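PDB 4JPQ: uncharacterized protein from Bacteroides uniformis, which is of unknown function but probably binds carbohydrate through a fold of the family 9 carbohydrate-binding kind. Local coordinates for residues 15-20 and 59-64. Residues are numbered along the deposited sequence; the frame is centred on the assembly and turned at random.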
ATOM      1  N   THR A  15     -12.925   1.359  19.544  1.00 83.20           N
ATOM      2  CA  THR A  15     -14.151   2.194  19.612  1.00 78.08           C
ATOM      3  C   THR A  15     -14.119   3.370  18.621  1.00 83.12           C
ATOM      4  O   THR A  15     -15.163   3.750  18.087  1.00 84.66           O
ATOM      5  CB  THR A  15     -14.401   2.800  21.006  1.00 77.89           C
ATOM      6  OG1 THR A  15     -13.262   3.561  21.421  1.00 78.91           O
ATOM      7  CG2 THR A  15     -14.711   1.716  22.025  1.00 83.64           C
ATOM      8  N   ALA A  16     -12.924   3.926  18.399  1.00 80.22           N
ATOM      9  CA  ALA A  16     -12.704   5.075  17.519  1.00 76.81           C
ATOM     10  C   ALA A  16     -11.633   4.770  16.476  1.00 76.35           C
ATOM     11  O   ALA A  16     -10.918   3.772  16.555  1.00 66.66           O
ATOM     12  CB  ALA A  16     -12.308   6.310  18.331  1.00 77.28           C
ATOM     13  N   SER A  17     -11.541   5.667  15.502  1.00 82.32           N
ATOM     14  CA  SER A  17     -10.559   5.579  14.439  1.00 74.32           C
ATOM     15  C   SER A  17      -9.154   5.825  15.022  1.00 75.63           C
ATOM     16  O   SER A  17      -8.929   6.870  15.644  1.00 75.56           O
ATOM     17  CB  SER A  17     -10.834   6.654  13.382  1.00 81.86           C
ATOM     18  OG  SER A  17      -9.832   6.668  12.383  1.00 81.03           O
ATOM     19  N   PRO A  18      -8.218   4.875  14.836  1.00 63.26           N
ATOM     20  CA  PRO A  18      -6.850   5.077  15.312  1.00 60.20           C
ATOM     21  C   PRO A  18      -6.056   6.047  14.439  1.00 67.28           C
ATOM     22  O   PRO A  18      -6.300   6.146  13.226  1.00 68.04           O
ATOM     23  CB  PRO A  18      -6.239   3.688  15.189  1.00 55.11           C
ATOM     24  CG  PRO A  18      -6.958   3.093  14.044  1.00 54.82           C
ATOM     25  CD  PRO A  18      -8.368   3.562  14.192  1.00 59.01           C
ATOM     26  N   GLU A  19      -5.125   6.758  15.076  1.00 68.86           N
ATOM     27  CA  GLU A  19      -4.213   7.667  14.388  1.00 65.50           C
ATOM     28  C   GLU A  19      -3.021   6.836  13.936  1.00 60.99           C
ATOM     29  O   GLU A  19      -2.675   5.849  14.579  1.00 59.16           O
ATOM     30  CB  GLU A  19      -3.805   8.837  15.295  1.00 62.47           C
ATOM     31  CG  GLU A  19      -4.979   9.770  15.625  1.00 67.15           C
ATOM     32  CD  GLU A  19      -5.547  10.547  14.426  1.00 74.75           C
ATOM     33  OE1 GLU A  19      -4.904  10.628  13.349  1.00 85.00           O
ATOM     34  OE2 GLU A  19      -6.653  11.109  14.563  1.00 85.90           O
ATOM     35  N   GLY A  20      -2.423   7.227  12.813  1.00 52.37           N
ATOM     36  CA  GLY A  20      -1.325   6.493  12.209  1.00 46.40           C
ATOM     37  C   GLY A  20      -0.163   6.156  13.119  1.00 52.31           C
ATOM     38  O   GLY A  20       0.285   5.002  13.114  1.00 55.19           O
ATOM     39  N   GLY A  59     -13.254  -3.051  11.177  1.00 53.26           N
ATOM     40  CA  GLY A  59     -14.646  -3.225  10.752  1.00 64.12           C
ATOM     41  C   GLY A  59     -15.002  -2.041   9.848  1.00 68.52           C
ATOM     42  O   GLY A  59     -15.611  -2.225   8.789  1.00 66.56           O
ATOM     43  N   ARG A  60     -14.627  -0.830  10.279  1.00 65.63           N
ATOM     44  CA  ARG A  60     -14.798   0.406   9.514  1.00 71.87           C
ATOM     45  C   ARG A  60     -13.524   0.800   8.746  1.00 59.23           C
ATOM     46  O   ARG A  60     -13.620   1.589   7.815  1.00 59.79           O
ATOM     47  CB  ARG A  60     -15.175   1.579  10.441  1.00 92.59           C
ATOM     48  CG  ARG A  60     -16.305   1.306  11.447  1.00118.03           C
ATOM     49  CD  ARG A  60     -16.614   2.513  12.324  1.00130.28           C
ATOM     50  NE  ARG A  60     -15.406   3.050  12.975  1.00147.97           N
ATOM     51  CZ  ARG A  60     -15.371   4.135  13.751  1.00149.87           C
ATOM     52  NH1 ARG A  60     -16.485   4.816  14.046  1.00163.84           N
ATOM     53  NH2 ARG A  60     -14.204   4.530  14.263  1.00143.88           N
ATOM     54  N   GLU A  61     -12.344   0.292   9.133  1.00 58.33           N
ATOM     55  CA  GLU A  61     -11.057   0.724   8.534  1.00 57.26           C
ATOM     56  C   GLU A  61     -10.045  -0.394   8.337  1.00 51.52           C
ATOM     57  O   GLU A  61     -10.004  -1.322   9.136  1.00 46.02           O
ATOM     58  CB  GLU A  61     -10.401   1.750   9.473  1.00 54.69           C
ATOM     59  CG  GLU A  61     -11.194   3.032   9.701  1.00 62.73           C
ATOM     60  CD  GLU A  61     -11.154   3.494  11.127  1.00 76.13           C
ATOM     61  OE1 GLU A  61     -11.690   2.782  12.009  1.00 76.89           O
ATOM     62  OE2 GLU A  61     -10.590   4.574  11.348  1.00 90.86           O
ATOM     63  N   ILE A  62      -9.222  -0.267   7.294  1.00 49.65           N
ATOM     64  CA  ILE A  62      -8.119  -1.188   7.011  1.00 51.36           C
ATOM     65  C   ILE A  62      -6.863  -0.513   7.553  1.00 58.27           C
ATOM     66  O   ILE A  62      -6.628   0.663   7.261  1.00 54.41           O
ATOM     67  CB  ILE A  62      -7.891  -1.428   5.505  1.00 49.21           C
ATOM     68  CG1 ILE A  62      -9.138  -2.039   4.876  1.00 53.84           C
ATOM     69  CG2 ILE A  62      -6.688  -2.352   5.286  1.00 49.81           C
ATOM     70  CD1 ILE A  62      -9.082  -2.149   3.366  1.00 60.15           C
ATOM     71  N   LEU A  63      -6.058  -1.287   8.281  1.00 51.99           N
ATOM     72  CA  LEU A  63      -4.831  -0.841   8.901  1.00 43.91           C
ATOM     73  C   LEU A  63      -3.651  -1.532   8.229  1.00 47.43           C
ATOM     74  O   LEU A  63      -3.561  -2.761   8.270  1.00 47.76           O
ATOM     75  CB  LEU A  63      -4.850  -1.225  10.380  1.00 46.47           C
ATOM     76  CG  LEU A  63      -6.047  -0.775  11.209  1.00 50.82           C
ATOM     77  CD1 LEU A  63      -5.853  -1.214  12.648  1.00 52.64           C
ATOM     78  CD2 LEU A  63      -6.250   0.730  11.139  1.00 55.39           C
ATOM     79  N   LEU A  64      -2.750  -0.746   7.628  1.00 47.00           N
ATOM     80  CA  LEU A  64      -1.529  -1.243   6.967  1.00 43.45           C
ATOM     81  C   LEU A  64      -0.289  -0.682   7.622  1.00 43.72           C
ATOM     82  O   LEU A  64      -0.259   0.506   7.928  1.00 45.33           O
ATOM     83  CB  LEU A  64      -1.447  -0.777   5.523  1.00 46.15           C
ATOM     84  CG  LEU A  64      -2.348  -1.353   4.476  1.00 52.68           C
ATOM     85  CD1 LEU A  64      -2.111  -0.609   3.174  1.00 65.72           C
ATOM     86  CD2 LEU A  64      -2.067  -2.833   4.309  1.00 69.79           C
TER
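The guanidinium of Arg60 meets the loop 15-20 at its edge: NH2 lies 3.1 Å from the backbone N of Ser17, nearly in the plane of the group, with the carbonyl carbon of Ala16 beside the same edge. Both nitrogens are donors, so this approach is proximity and no hydrogen bond. The other flat group, the carboxylate of Glu61, turns OE2 to the hydroxyl of Ser17, and OG donates to OE2 over 2.5 Å, a modelled length too short to be read closely at 2.7 Å resolution. Ser17 brings its hydroxyl there with OG anti to the backbone N (chi1 175°), and the same OG is also hydrogen-bonded to Lys136. The second carboxylate oxygen, OE1, is taken by Thr58 and forms a long salt bridge with the neighbouring Arg60, NH2 to OE1 3.8 Å. The side chains of Pro18 and Glu61 come at each other from opposite directions, Pro18 CD 3.7 Å from Glu61 OE2. Two residues further along the strand, the polar contact gives way to an apolar one, where Pro18 CG rests 3.8 Å from CD2 of Leu63, which points to the same side of strand 61-70 as Glu61 and also touches Val160 of strand 152-162. The loop between strand 6-11 and helix 23-29 is thus laid over the start of strand 61-70, which runs between strands 50-57 and 152-162, antiparallel to both. Were Glu61 replaced by alanine, the Ser17 and Thr58 hydroxyls would probably lose their shared carboxylate partner and Arg60 its nearby negative charge. Here a buried carboxylate serves loop and strand together: its charge is likely to be eased by Arg60, by two hydroxyl groups and, through Ser17, by Lys136, while proline and leucine supply the apolar side.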